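Local coordinates for protein serine proteinase inhibitor 1 (PDB 6BJ5) that inhibits serine endopeptidases as a myxoma virus member of the serpin family and is important in virulence, at residues D31-S36 with V253-D258; S147-T152 with S309-I314. All coordinates share one frame; numbering follows the deposited sequence.

Contact 1 of 2, residues D31-S36 with V253-D258; sequences DNVVFS and VESVLD. With NAG (2-acetamido-2-deoxy-beta-D-glucopyranose), chain G.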
loop_
_atom_site.group_PDB
_atom_site.type_symbol
_atom_site.label_atom_id
_atom_site.label_comp_id
_atom_site.label_asym_id
_atom_site.label_seq_id
_atom_site.Cartn_x
_atom_site.Cartn_y
_atom_site.Cartn_z
ATOM N N ASP A 31 -1.355 -16.878 -1.891
ATOM C CA ASP A 31 -1.244 -16.201 -0.612
ATOM C C ASP A 31 -2.128 -14.960 -0.602
ATOM O O ASP A 31 -2.716 -14.564 -1.617
ATOM C CB ASP A 31 0.225 -15.850 -0.346
ATOM C CG ASP A 31 0.511 -15.539 1.094
ATOM O OD1 ASP A 31 -0.430 -15.587 1.908
ATOM O OD2 ASP A 31 1.692 -15.274 1.412
ATOM N N ASN A 32 -2.210 -14.344 0.566
ATOM C CA ASN A 32 -2.903 -13.081 0.739
ATOM C C ASN A 32 -1.846 -11.975 0.778
ATOM O O ASN A 32 -0.902 -12.033 1.578
ATOM C CB ASN A 32 -3.719 -13.090 2.023
ATOM C CG ASN A 32 -4.864 -14.099 2.011
ATOM O OD1 ASN A 32 -5.296 -14.531 3.061
ATOM N ND2 ASN A 32 -5.329 -14.492 0.844
ATOM N N VAL A 33 -1.977 -10.992 -0.098
ATOM C CA VAL A 33 -1.007 -9.913 -0.182
ATOM C C VAL A 33 -1.737 -8.591 -0.026
ATOM O O VAL A 33 -2.796 -8.389 -0.630
ATOM C CB VAL A 33 -0.245 -9.950 -1.515
ATOM C CG1 VAL A 33 0.765 -8.808 -1.587
ATOM C CG2 VAL A 33 0.420 -11.297 -1.700
ATOM N N VAL A 34 -1.177 -7.704 0.790
ATOM C CA VAL A 34 -1.667 -6.344 0.959
ATOM C C VAL A 34 -0.531 -5.379 0.639
ATOM O O VAL A 34 0.653 -5.675 0.837
ATOM C CB VAL A 34 -2.227 -6.111 2.375
ATOM C CG1 VAL A 34 -3.377 -7.064 2.630
ATOM C CG2 VAL A 34 -1.143 -6.317 3.405
ATOM N N PHE A 35 -0.894 -4.209 0.143
ATOM C CA PHE A 35 0.098 -3.332 -0.456
ATOM C C PHE A 35 -0.385 -1.890 -0.340
ATOM O O PHE A 35 -1.588 -1.625 -0.249
ATOM C CB PHE A 35 0.302 -3.743 -1.919
ATOM C CG PHE A 35 1.241 -2.890 -2.682
ATOM C CD1 PHE A 35 2.552 -2.728 -2.283
ATOM C CD2 PHE A 35 0.791 -2.214 -3.807
ATOM C CE1 PHE A 35 3.427 -1.935 -3.025
ATOM C CE2 PHE A 35 1.623 -1.431 -4.527
ATOM C CZ PHE A 35 2.966 -1.288 -4.134
ATOM N N SER A 36 0.554 -0.952 -0.306
ATOM C CA SER A 36 0.166 0.450 -0.331
ATOM C C SER A 36 0.833 1.121 -1.507
ATOM O O SER A 36 2.022 1.474 -1.418
ATOM C CB SER A 36 0.538 1.176 0.946
ATOM O OG SER A 36 0.217 2.554 0.777
ATOM N N VAL A 253 -4.505 -9.277 7.343
ATOM C CA VAL A 253 -3.370 -9.702 6.529
ATOM C C VAL A 253 -2.189 -8.775 6.784
ATOM O O VAL A 253 -2.346 -7.549 6.870
ATOM C CB VAL A 253 -3.720 -9.732 5.025
ATOM C CG1 VAL A 253 -2.499 -10.076 4.195
ATOM C CG2 VAL A 253 -4.797 -10.750 4.778
ATOM N N GLU A 254 -1.008 -9.372 6.924
ATOM C CA GLU A 254 0.239 -8.637 7.005
ATOM C C GLU A 254 1.186 -9.180 5.947
ATOM O O GLU A 254 1.316 -10.399 5.776
ATOM C CB GLU A 254 0.892 -8.742 8.394
ATOM C CG GLU A 254 2.153 -7.873 8.539
ATOM C CD GLU A 254 2.811 -7.968 9.909
ATOM O OE1 GLU A 254 2.400 -7.213 10.815
ATOM O OE2 GLU A 254 3.746 -8.784 10.079
ATOM N N SER A 255 1.846 -8.264 5.248
ATOM C CA SER A 255 2.697 -8.581 4.109
ATOM C C SER A 255 3.990 -7.805 4.256
ATOM O O SER A 255 3.960 -6.602 4.531
ATOM C CB SER A 255 2.011 -8.231 2.781
ATOM O OG SER A 255 0.978 -9.144 2.473
ATOM N N VAL A 256 5.119 -8.489 4.074
ATOM C CA VAL A 256 6.438 -7.863 4.079
ATOM C C VAL A 256 7.032 -8.068 2.698
ATOM O O VAL A 256 7.428 -9.188 2.348
ATOM C CB VAL A 256 7.347 -8.454 5.152
ATOM C CG1 VAL A 256 8.741 -7.886 4.999
ATOM C CG2 VAL A 256 6.766 -8.158 6.534
ATOM N N LEU A 257 7.138 -6.985 1.931
ATOM C CA LEU A 257 7.402 -7.049 0.499
ATOM C C LEU A 257 8.733 -6.401 0.185
ATOM O O LEU A 257 9.059 -5.340 0.730
ATOM C CB LEU A 257 6.309 -6.337 -0.297
ATOM C CG LEU A 257 4.866 -6.790 -0.052
ATOM C CD1 LEU A 257 3.873 -5.955 -0.840
ATOM C CD2 LEU A 257 4.715 -8.264 -0.366
ATOM N N ASP A 258 9.499 -7.058 -0.687
ATOM C CA ASP A 258 10.736 -6.515 -1.236
ATOM C C ASP A 258 10.447 -6.003 -2.637
ATOM O O ASP A 258 10.153 -6.794 -3.543
ATOM C CB ASP A 258 11.838 -7.568 -1.286
ATOM C CG ASP A 258 13.181 -6.989 -1.691
ATOM O OD1 ASP A 258 13.224 -5.893 -2.293
ATOM O OD2 ASP A 258 14.198 -7.663 -1.430
HETATM C C1 NAG G . 2.960 -17.246 -3.390
HETATM C C2 NAG G . 4.377 -16.726 -3.170
HETATM C C3 NAG G . 5.127 -17.560 -2.139
HETATM C C4 NAG G . 4.289 -17.704 -0.879
HETATM C C5 NAG G . 2.911 -18.250 -1.226
HETATM C C6 NAG G . 2.051 -18.391 0.025
HETATM C C7 NAG G . 6.417 -16.589 -4.495
HETATM C C8 NAG G . 7.080 -17.272 -5.654
HETATM N N2 NAG G . 5.093 -16.712 -4.434
HETATM O O3 NAG G . 6.367 -16.924 -1.812
HETATM O O4 NAG G . 4.942 -18.595 0.031
HETATM O O5 NAG G . 2.259 -17.382 -2.153
HETATM O O6 NAG G . 2.754 -19.166 1.003
HETATM O O7 NAG G . 7.051 -15.961 -3.662
#
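V34 meets V253 and S255 where strand 33-35 crosses strand 253-258, and this is the tightly packed part of the contact. The CG1 methyl of V34 comes against V253 CG1 at 3.5 Å, the two side chains meeting at a slant. V34 CG2 turns the other way and lies 3.7 Å from S255 CB. Between the two strands S255 OG accepts V34 N at 3.1 Å, a fairly straight bond (162° at the hydrogen). With OG anti to its carbonyl carbon (chi1 -73°), the hydroxyl is set toward the crossing strand, and this side-chain bond joins the two strands, whose axes stand 71° apart. On one side N32 CB rests 3.8 Å from V253 CG2; on the other, L257 CD1 lies 3.6 Å from V34 O and 3.8 Å from F35 CD1, while V26 of helix 23-26 also packs on L257. The outer side is looser. E254 and V256 point away into exposed positions, and D31 touches none of 253-258; its CB instead lies 3.1 Å from O5 of the NAG, part of the glycan beside N28 and S30. The D31 carboxylate lies beside C6 of the sugar, and its OD1 also accepts N32 N, which comes from above the carboxylate plane. A strand of a second chain pairs antiparallel alongside V33, V34 and F35, and the sheet runs on across the interface. With S36 at the N-cap of the following helix, this is the serpin core, where the short strand of sheet B leading into helix B packs behind strand 6 of the central sheet A.

Contact 2 of 2, residues S147-T152 with S309-I314; sequences SVRMKT and SSDTAI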
loop_
_atom_site.group_PDB
_atom_site.type_symbol
_atom_site.label_atom_id
_atom_site.label_comp_id
_atom_site.label_asym_id
_atom_site.label_seq_id
_atom_site.Cartn_x
_atom_site.Cartn_y
_atom_site.Cartn_z
ATOM N N SER A 147 5.199 6.402 5.945
ATOM C CA SER A 147 4.220 5.713 6.777
ATOM C C SER A 147 2.818 6.158 6.386
ATOM O O SER A 147 2.568 7.359 6.246
ATOM C CB SER A 147 4.448 6.037 8.243
ATOM O OG SER A 147 5.678 5.484 8.665
ATOM N N VAL A 148 1.900 5.199 6.233
ATOM C CA VAL A 148 0.509 5.488 5.899
ATOM C C VAL A 148 -0.366 4.780 6.918
ATOM O O VAL A 148 -0.152 3.594 7.206
ATOM C CB VAL A 148 0.128 5.045 4.470
ATOM C CG1 VAL A 148 -1.280 5.474 4.179
ATOM C CG2 VAL A 148 1.060 5.646 3.438
ATOM N N ARG A 149 -1.352 5.499 7.464
ATOM C CA ARG A 149 -2.263 4.903 8.437
ATOM C C ARG A 149 -3.699 5.303 8.141
ATOM O O ARG A 149 -3.974 6.453 7.781
ATOM C CB ARG A 149 -1.949 5.345 9.861
ATOM C CG ARG A 149 -0.547 4.999 10.325
ATOM C CD ARG A 149 -0.399 3.574 10.796
ATOM N NE ARG A 149 0.887 3.408 11.474
ATOM C CZ ARG A 149 2.077 3.383 10.873
ATOM N NH1 ARG A 149 2.176 3.505 9.551
ATOM N NH2 ARG A 149 3.177 3.236 11.609
ATOM N N MET A 150 -4.609 4.348 8.290
ATOM C CA MET A 150 -6.023 4.642 8.157
ATOM C C MET A 150 -6.780 3.746 9.114
ATOM O O MET A 150 -6.552 2.530 9.134
ATOM C CB MET A 150 -6.521 4.424 6.738
ATOM C CG MET A 150 -7.957 4.824 6.571
ATOM S SD MET A 150 -8.471 4.276 4.967
ATOM C CE MET A 150 -7.849 2.597 5.075
ATOM N N LYS A 151 -7.672 4.345 9.904
ATOM C CA LYS A 151 -8.592 3.584 10.738
ATOM C C LYS A 151 -9.937 4.297 10.688
ATOM O O LYS A 151 -10.058 5.413 11.196
ATOM C CB LYS A 151 -8.051 3.462 12.163
ATOM C CG LYS A 151 -8.858 2.552 13.054
ATOM C CD LYS A 151 -8.184 2.386 14.404
ATOM C CE LYS A 151 -8.955 1.407 15.268
ATOM N NZ LYS A 151 -10.346 1.886 15.521
ATOM N N THR A 152 -10.944 3.648 10.095
ATOM C CA THR A 152 -12.236 4.271 9.806
ATOM C C THR A 152 -13.359 3.233 9.813
ATOM O O THR A 152 -13.194 2.120 9.303
ATOM C CB THR A 152 -12.226 4.972 8.434
ATOM O OG1 THR A 152 -11.017 5.731 8.270
ATOM C CG2 THR A 152 -13.443 5.901 8.291
ATOM N N SER A 309 -2.448 -0.134 7.493
ATOM C CA SER A 309 -1.180 0.430 7.898
ATOM C C SER A 309 -0.125 0.072 6.873
ATOM O O SER A 309 -0.120 -1.051 6.345
ATOM C CB SER A 309 -0.796 -0.134 9.269
ATOM O OG SER A 309 0.362 0.481 9.726
ATOM N N SER A 310 0.772 1.018 6.594
ATOM C CA SER A 310 1.866 0.672 5.699
ATOM C C SER A 310 3.072 1.572 5.942
ATOM O O SER A 310 2.938 2.797 6.064
ATOM C CB SER A 310 1.428 0.759 4.243
ATOM O OG SER A 310 2.498 0.359 3.405
ATOM N N ASP A 311 4.254 0.952 5.979
ATOM C CA ASP A 311 5.520 1.667 6.115
ATOM C C ASP A 311 6.452 1.213 5.007
ATOM O O ASP A 311 6.701 0.012 4.864
ATOM C CB ASP A 311 6.147 1.413 7.480
ATOM C CG ASP A 311 5.272 1.897 8.604
ATOM O OD1 ASP A 311 4.878 3.085 8.570
ATOM O OD2 ASP A 311 4.941 1.084 9.495
ATOM N N THR A 312 6.939 2.164 4.210
ATOM C CA THR A 312 7.876 1.887 3.127
ATOM C C THR A 312 9.246 2.417 3.508
ATOM O O THR A 312 9.376 3.582 3.903
ATOM C CB THR A 312 7.403 2.518 1.814
ATOM O OG1 THR A 312 6.101 2.014 1.494
ATOM C CG2 THR A 312 8.365 2.197 0.685
ATOM N N ALA A 313 10.254 1.556 3.419
ATOM C CA ALA A 313 11.622 1.897 3.798
ATOM C C ALA A 313 12.560 1.766 2.603
ATOM O O ALA A 313 12.739 0.662 2.074
ATOM C CB ALA A 313 12.104 0.994 4.937
ATOM N N ILE A 314 13.197 2.872 2.217
ATOM C CA ILE A 314 14.190 2.880 1.140
ATOM C C ILE A 314 15.587 2.931 1.754
ATOM O O ILE A 314 15.914 3.859 2.510
ATOM C CB ILE A 314 13.959 4.038 0.154
ATOM C CG1 ILE A 314 12.629 3.815 -0.565
ATOM C CG2 ILE A 314 15.095 4.063 -0.891
ATOM C CD1 ILE A 314 12.181 4.928 -1.485
#
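D311 OD1 is held by two donors that reach it from opposite faces of the carboxylate. S147 OG gives it a short bond of 2.5 Å on the anti side, and R149 NH1 a salt-bridged one of 2.9 Å on the syn side. The setting is central sheet A of the serpin fold: strand 147-152 is strand 3 of that sheet and 309-314 lies antiparallel beside it, in the place taken by a reactive-centre loop after cleavage, which is consistent with the inserted form. S147, R149, S309 and D311 share one face. R149 carries its guanidinium back along the strand by a bend at chi2 (-81°), so that NH1 points at D311 with OD1 in the guanidinium plane. The guanidinium and carboxylate planes are 68° apart, so the two groups meet through NH1 and OD1 and not as a flat two-bond pair. S309 OG sits over one guanidinium face, off toward its rim, 3.4 Å from R149 CD. With both donors on one oxygen, the carboxylate is probably kept ionised and its rotation fixed.

Below this face the backbone pairs V148 with S310 as a hydrogen-bonded pair: V148 N to S310 O is 2.6 Å and S310 N to V148 O is 2.8 Å. The non-hydrogen-bonded pairs S147 with D311 and R149 with S309 flank it. V148 and S310 turn to the other face, toward Y38 of helix 37-49 and S36 respectively, and F30 of a second chain packs on both. The hydroxyl of S310 finds its partner on the next strand of the sheet, S297 OG. Back on the charged face, R149 NH1 also makes a weak bond of 3.3 Å to V148 O.

Overall arrangement
From the N terminus the chain passes through 31-36 and enters helix 37-49, then runs on to strand 142-153, where the first half of contact 2 lies. It then reaches strand 243-258, where contact 1 closes, and after strand 293-302 it runs along 305-314, beside 142-153, where contact 2 closes. The loops span 216 and 156 residues and cross, the segments alternating along the chain. Strands 305-314 and 243-258 lie on either side of strand 293-302, so both contacts reach the same central sheet. Contact 1 ties the N-terminal part to the back of it; contact 2 joins two of its strands edge to edge. They touch where S36 CB meets S310 OG at 3.2 Å.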